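Local atomic coordinates of mosquitocidal toxin (Bacillus sphaericus, PDB entry 2CB4), a protein that probably transfers ADP-ribose from NAD onto target proteins as the catalytic domain of a mosquito-killing toxin. Residues N74-R80 with S125-Y131. The protein carries 1 engineered substitution. Numbering follows the deposited sequence.
Sequences NEHRLLR and STTRARY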
ATOM      1  N   ASN A  74      -5.895 -41.833 -33.376  1.00 32.60           N
ATOM      2  CA  ASN A  74      -6.771 -42.187 -32.266  1.00 32.38           C
ATOM      3  C   ASN A  74      -6.032 -42.605 -31.018  1.00 38.30           C
ATOM      4  O   ASN A  74      -6.445 -42.318 -29.898  1.00 40.56           O
ATOM      5  CB  ASN A  74      -7.721 -43.305 -32.669  1.00 28.94           C
ATOM      6  CG  ASN A  74      -8.767 -42.849 -33.669  1.00 44.24           C
ATOM      7  OD1 ASN A  74      -8.851 -41.672 -34.009  1.00 36.46           O
ATOM      8  ND2 ASN A  74      -9.574 -43.789 -34.137  1.00 39.28           N
ATOM      9  N   GLU A  75      -4.947 -43.315 -31.235  1.00 36.86           N
ATOM     10  CA  GLU A  75      -4.179 -43.842 -30.121  1.00 37.72           C
ATOM     11  C   GLU A  75      -3.496 -42.771 -29.274  1.00 39.64           C
ATOM     12  O   GLU A  75      -3.229 -42.996 -28.099  1.00 40.33           O
ATOM     13  CB  GLU A  75      -3.182 -44.892 -30.686  1.00 39.83           C
ATOM     14  CG  GLU A  75      -2.472 -45.749 -29.653  1.00 56.88           C
ATOM     15  CD  GLU A  75      -1.101 -46.208 -30.135  1.00 96.71           C
ATOM     16  OE1 GLU A  75      -0.904 -46.356 -31.370  1.00116.45           O
ATOM     17  OE2 GLU A  75      -0.217 -46.396 -29.265  1.00 85.51           O
ATOM     18  N   HIS A  76      -3.251 -41.583 -29.868  1.00 32.12           N
ATOM     19  CA  HIS A  76      -2.616 -40.461 -29.170  1.00 31.42           C
ATOM     20  C   HIS A  76      -3.544 -39.275 -28.891  1.00 31.29           C
ATOM     21  O   HIS A  76      -3.105 -38.236 -28.410  1.00 29.29           O
ATOM     22  CB  HIS A  76      -1.332 -40.009 -29.902  1.00 32.86           C
ATOM     23  CG  HIS A  76      -0.274 -41.059 -29.895  1.00 37.00           C
ATOM     24  ND1 HIS A  76      -0.174 -42.011 -30.891  1.00 38.65           N
ATOM     25  CD2 HIS A  76       0.657 -41.377 -28.962  1.00 38.73           C
ATOM     26  CE1 HIS A  76       0.799 -42.851 -30.583  1.00 37.99           C
ATOM     27  NE2 HIS A  76       1.312 -42.493 -29.417  1.00 38.43           N
ATOM     28  N   ARG A  77      -4.823 -39.467 -29.193  1.00 27.20           N
ATOM     29  CA  ARG A  77      -5.851 -38.466 -29.002  1.00 27.08           C
ATOM     30  C   ARG A  77      -6.205 -38.345 -27.514  1.00 32.03           C
ATOM     31  O   ARG A  77      -6.651 -39.326 -26.862  1.00 31.40           O
ATOM     32  CB  ARG A  77      -7.091 -38.839 -29.804  1.00 25.04           C
ATOM     33  CG  ARG A  77      -8.169 -37.770 -29.798  1.00 24.87           C
ATOM     34  CD  ARG A  77      -9.187 -38.066 -30.861  1.00 24.06           C
ATOM     35  NE  ARG A  77     -10.271 -37.088 -30.882  1.00 29.17           N
ATOM     36  CZ  ARG A  77     -11.479 -37.295 -30.375  1.00 42.79           C
ATOM     37  NH1 ARG A  77     -11.777 -38.457 -29.807  1.00 33.53           N
ATOM     38  NH2 ARG A  77     -12.404 -36.343 -30.447  1.00 29.85           N
ATOM     39  N   LEU A  78      -5.980 -37.145 -26.984  1.00 27.39           N
ATOM     40  CA  LEU A  78      -6.243 -36.859 -25.567  1.00 26.18           C
ATOM     41  C   LEU A  78      -7.424 -35.893 -25.412  1.00 28.90           C
ATOM     42  O   LEU A  78      -7.751 -35.113 -26.320  1.00 27.64           O
ATOM     43  CB  LEU A  78      -5.001 -36.278 -24.895  1.00 25.54           C
ATOM     44  CG  LEU A  78      -3.726 -37.114 -24.986  1.00 28.66           C
ATOM     45  CD1 LEU A  78      -2.540 -36.279 -24.497  1.00 27.66           C
ATOM     46  CD2 LEU A  78      -3.914 -38.363 -24.114  1.00 28.18           C
ATOM     47  N   LEU A  79      -8.062 -35.968 -24.257  1.00 25.34           N
ATOM     48  CA  LEU A  79      -9.214 -35.132 -23.955  1.00 24.73           C
ATOM     49  C   LEU A  79      -9.056 -34.479 -22.601  1.00 28.69           C
ATOM     50  O   LEU A  79      -8.455 -35.035 -21.686  1.00 28.35           O
ATOM     51  CB  LEU A  79     -10.502 -35.985 -23.926  1.00 24.32           C
ATOM     52  CG  LEU A  79     -10.849 -36.844 -25.149  1.00 27.63           C
ATOM     53  CD1 LEU A  79     -12.058 -37.708 -24.780  1.00 26.98           C
ATOM     54  CD2 LEU A  79     -11.151 -35.947 -26.367  1.00 25.55           C
ATOM     55  N   ARG A  80      -9.643 -33.302 -22.468  1.00 25.48           N
ATOM     56  CA  ARG A  80      -9.650 -32.592 -21.193  1.00 24.06           C
ATOM     57  C   ARG A  80     -10.976 -31.872 -20.992  1.00 26.97           C
ATOM     58  O   ARG A  80     -11.374 -31.052 -21.809  1.00 26.65           O
ATOM     59  CB  ARG A  80      -8.487 -31.609 -21.036  1.00 19.78           C
ATOM     60  CG  ARG A  80      -8.628 -30.867 -19.754  1.00 20.55           C
ATOM     61  CD  ARG A  80      -7.383 -30.159 -19.311  1.00 25.72           C
ATOM     62  NE  ARG A  80      -7.729 -29.251 -18.232  1.00 23.43           N
ATOM     63  CZ  ARG A  80      -7.474 -29.443 -16.942  1.00 34.51           C
ATOM     64  NH1 ARG A  80      -6.805 -30.505 -16.522  1.00 26.95           N
ATOM     65  NH2 ARG A  80      -7.872 -28.538 -16.072  1.00 24.71           N
ATOM     66  N   SER A 125      -3.800 -32.465 -16.115  1.00 29.43           N
ATOM     67  CA  SER A 125      -4.210 -33.780 -16.581  1.00 30.60           C
ATOM     68  C   SER A 125      -4.970 -33.785 -17.882  1.00 34.39           C
ATOM     69  O   SER A 125      -5.627 -32.829 -18.241  1.00 32.02           O
ATOM     70  CB  SER A 125      -5.117 -34.450 -15.525  1.00 32.54           C
ATOM     71  OG  SER A 125      -4.297 -34.902 -14.471  1.00 51.61           O
ATOM     72  N   THR A 126      -4.969 -34.936 -18.521  1.00 34.03           N
ATOM     73  CA  THR A 126      -5.779 -35.202 -19.721  1.00 33.32           C
ATOM     74  C   THR A 126      -6.186 -36.681 -19.540  1.00 33.03           C
ATOM     75  O   THR A 126      -5.662 -37.391 -18.718  1.00 31.36           O
ATOM     76  CB  THR A 126      -5.030 -34.937 -21.046  1.00 32.88           C
ATOM     77  OG1 THR A 126      -3.931 -35.839 -21.109  1.00 38.29           O
ATOM     78  CG2 THR A 126      -4.451 -33.443 -21.073  1.00 23.24           C
ATOM     79  N   THR A 127      -7.182 -37.129 -20.287  1.00 27.73           N
ATOM     80  CA  THR A 127      -7.635 -38.497 -20.241  1.00 27.31           C
ATOM     81  C   THR A 127      -7.653 -38.960 -21.706  1.00 31.70           C
ATOM     82  O   THR A 127      -7.851 -38.172 -22.616  1.00 29.38           O
ATOM     83  CB  THR A 127      -9.031 -38.647 -19.524  1.00 30.38           C
ATOM     84  OG1 THR A 127      -9.363 -40.037 -19.396  1.00 35.06           O
ATOM     85  CG2 THR A 127     -10.149 -37.953 -20.300  1.00 22.01           C
ATOM     86  N   ARG A 128      -7.432 -40.245 -21.927  1.00 30.64           N
ATOM     87  CA  ARG A 128      -7.412 -40.772 -23.290  1.00 29.74           C
ATOM     88  C   ARG A 128      -8.769 -40.907 -23.917  1.00 31.16           C
ATOM     89  O   ARG A 128      -9.720 -41.302 -23.252  1.00 29.55           O
ATOM     90  CB  ARG A 128      -6.725 -42.143 -23.318  1.00 29.14           C
ATOM     91  CG  ARG A 128      -5.338 -42.170 -22.662  1.00 37.81           C
ATOM     92  CD  ARG A 128      -4.674 -43.518 -22.842  1.00 38.85           C
ATOM     93  NE  ARG A 128      -4.377 -43.771 -24.244  1.00 55.07           N
ATOM     94  CZ  ARG A 128      -4.343 -44.973 -24.814  1.00 71.86           C
ATOM     95  NH1 ARG A 128      -4.584 -46.059 -24.100  1.00 69.04           N
ATOM     96  NH2 ARG A 128      -4.065 -45.088 -26.109  1.00 48.33           N
ATOM     97  N   ALA A 129      -8.847 -40.616 -25.222  1.00 28.19           N
ATOM     98  CA  ALA A 129     -10.080 -40.826 -25.968  1.00 28.18           C
ATOM     99  C   ALA A 129     -10.255 -42.384 -25.991  1.00 34.45           C
ATOM    100  O   ALA A 129      -9.268 -43.140 -26.006  1.00 33.47           O
ATOM    101  CB  ALA A 129      -9.943 -40.266 -27.375  1.00 28.16           C
ATOM    102  N   ARG A 130     -11.496 -42.857 -25.946  1.00 32.75           N
ATOM    103  CA  ARG A 130     -11.762 -44.287 -25.914  1.00 32.70           C
ATOM    104  C   ARG A 130     -12.439 -44.787 -27.171  1.00 37.64           C
ATOM    105  O   ARG A 130     -13.336 -44.140 -27.716  1.00 36.81           O
ATOM    106  CB  ARG A 130     -12.624 -44.639 -24.717  1.00 31.14           C
ATOM    107  CG  ARG A 130     -11.944 -44.490 -23.396  1.00 33.14           C
ATOM    108  CD  ARG A 130     -12.983 -44.728 -22.322  1.00 39.07           C
ATOM    109  NE  ARG A 130     -13.117 -46.149 -22.048  1.00 39.10           N
ATOM    110  CZ  ARG A 130     -14.244 -46.856 -22.109  1.00 46.72           C
ATOM    111  NH1 ARG A 130     -15.415 -46.317 -22.412  1.00 31.46           N
ATOM    112  NH2 ARG A 130     -14.193 -48.140 -21.821  1.00 31.87           N
ATOM    113  N   TYR A 131     -12.005 -45.961 -27.621  1.00 35.77           N
ATOM    114  CA  TYR A 131     -12.537 -46.558 -28.849  1.00 35.17           C
ATOM    115  C   TYR A 131     -12.920 -47.996 -28.642  1.00 40.67           C
ATOM    116  O   TYR A 131     -12.354 -48.671 -27.789  1.00 39.57           O
ATOM    117  CB  TYR A 131     -11.474 -46.446 -29.959  1.00 34.28           C
ATOM    118  CG  TYR A 131     -11.198 -45.007 -30.308  1.00 33.35           C
ATOM    119  CD1 TYR A 131     -11.988 -44.339 -31.256  1.00 35.74           C
ATOM    120  CD2 TYR A 131     -10.235 -44.281 -29.627  1.00 32.70           C
ATOM    121  CE1 TYR A 131     -11.790 -42.995 -31.533  1.00 36.26           C
ATOM    122  CE2 TYR A 131     -10.018 -42.923 -29.906  1.00 33.35           C
ATOM    123  CZ  TYR A 131     -10.813 -42.292 -30.839  1.00 40.16           C
ATOM    124  OH  TYR A 131     -10.604 -40.973 -31.126  1.00 42.00           O
TER
HETATM  125  O   HOH W   1      -6.908 -43.217 -27.384  1.00 36.98           O
HETATM  126  O   HOH W   2      -4.650 -41.447 -25.980  1.00 25.59           O
HETATM  127  O   HOH W   3      -5.222 -31.105 -14.072  1.00 33.20           O
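With chi1 near -70° in N74, and Y131 likewise leaving beside its own backbone N, the N74 amide settles flat over the Y131 ring. The two planes are only 5° apart, with ND2 3.5 Å above the ring and offset toward its rim; N74 CB adds a CH-pi contact to the same ring. R77 reaches the phenol with an extended chain, and its NH1 makes a weak, bent bond to Y131 OH (3.1 Å). Salt bridges from E155 at NE and E137 at NH1 balance this buried charge and fix the guanidinium. Along the way, R77 CG and NH1 pass the methyl of A129.

R128 starts out pointing away from 74-80, but a bend at chi3 (66°) turns the guanidinium back to the turn before the strand. There NH2 donates to E75 O at 3.0 Å, within the guanidinium plane and on a carbonyl lone pair. A water accepts from R128 NE and lies 3.0 Å from both E75 O and R77 O.

The strands themselves pair antiparallel. L79 and T127 exchange two 2.8 Å bonds, N to O each way, and A129 N donates to R77 O. The L78 side chain crosses T126 at a slant, CD1 3.7 Å from T126 OG1, a hydroxyl whose main polar partner is I181; I156 and F183 pack around them. At the far end R80 NH1 donates a nearly straight hydrogen bond to S125 O (3.1 Å), which lies in the guanidinium plane, while NH2 forms salt bridges to D82 and D256.

Strand 78-82 sits between 123-131 and 150-156 in the central mixed sheet. R80, S125 and the engineered Q180, hydrogen-bonded to S125 OG, are consistent with the Arg, Ser and Glu positions in the NAD-binding cleft of R-S-E ADP-ribosyltransferases.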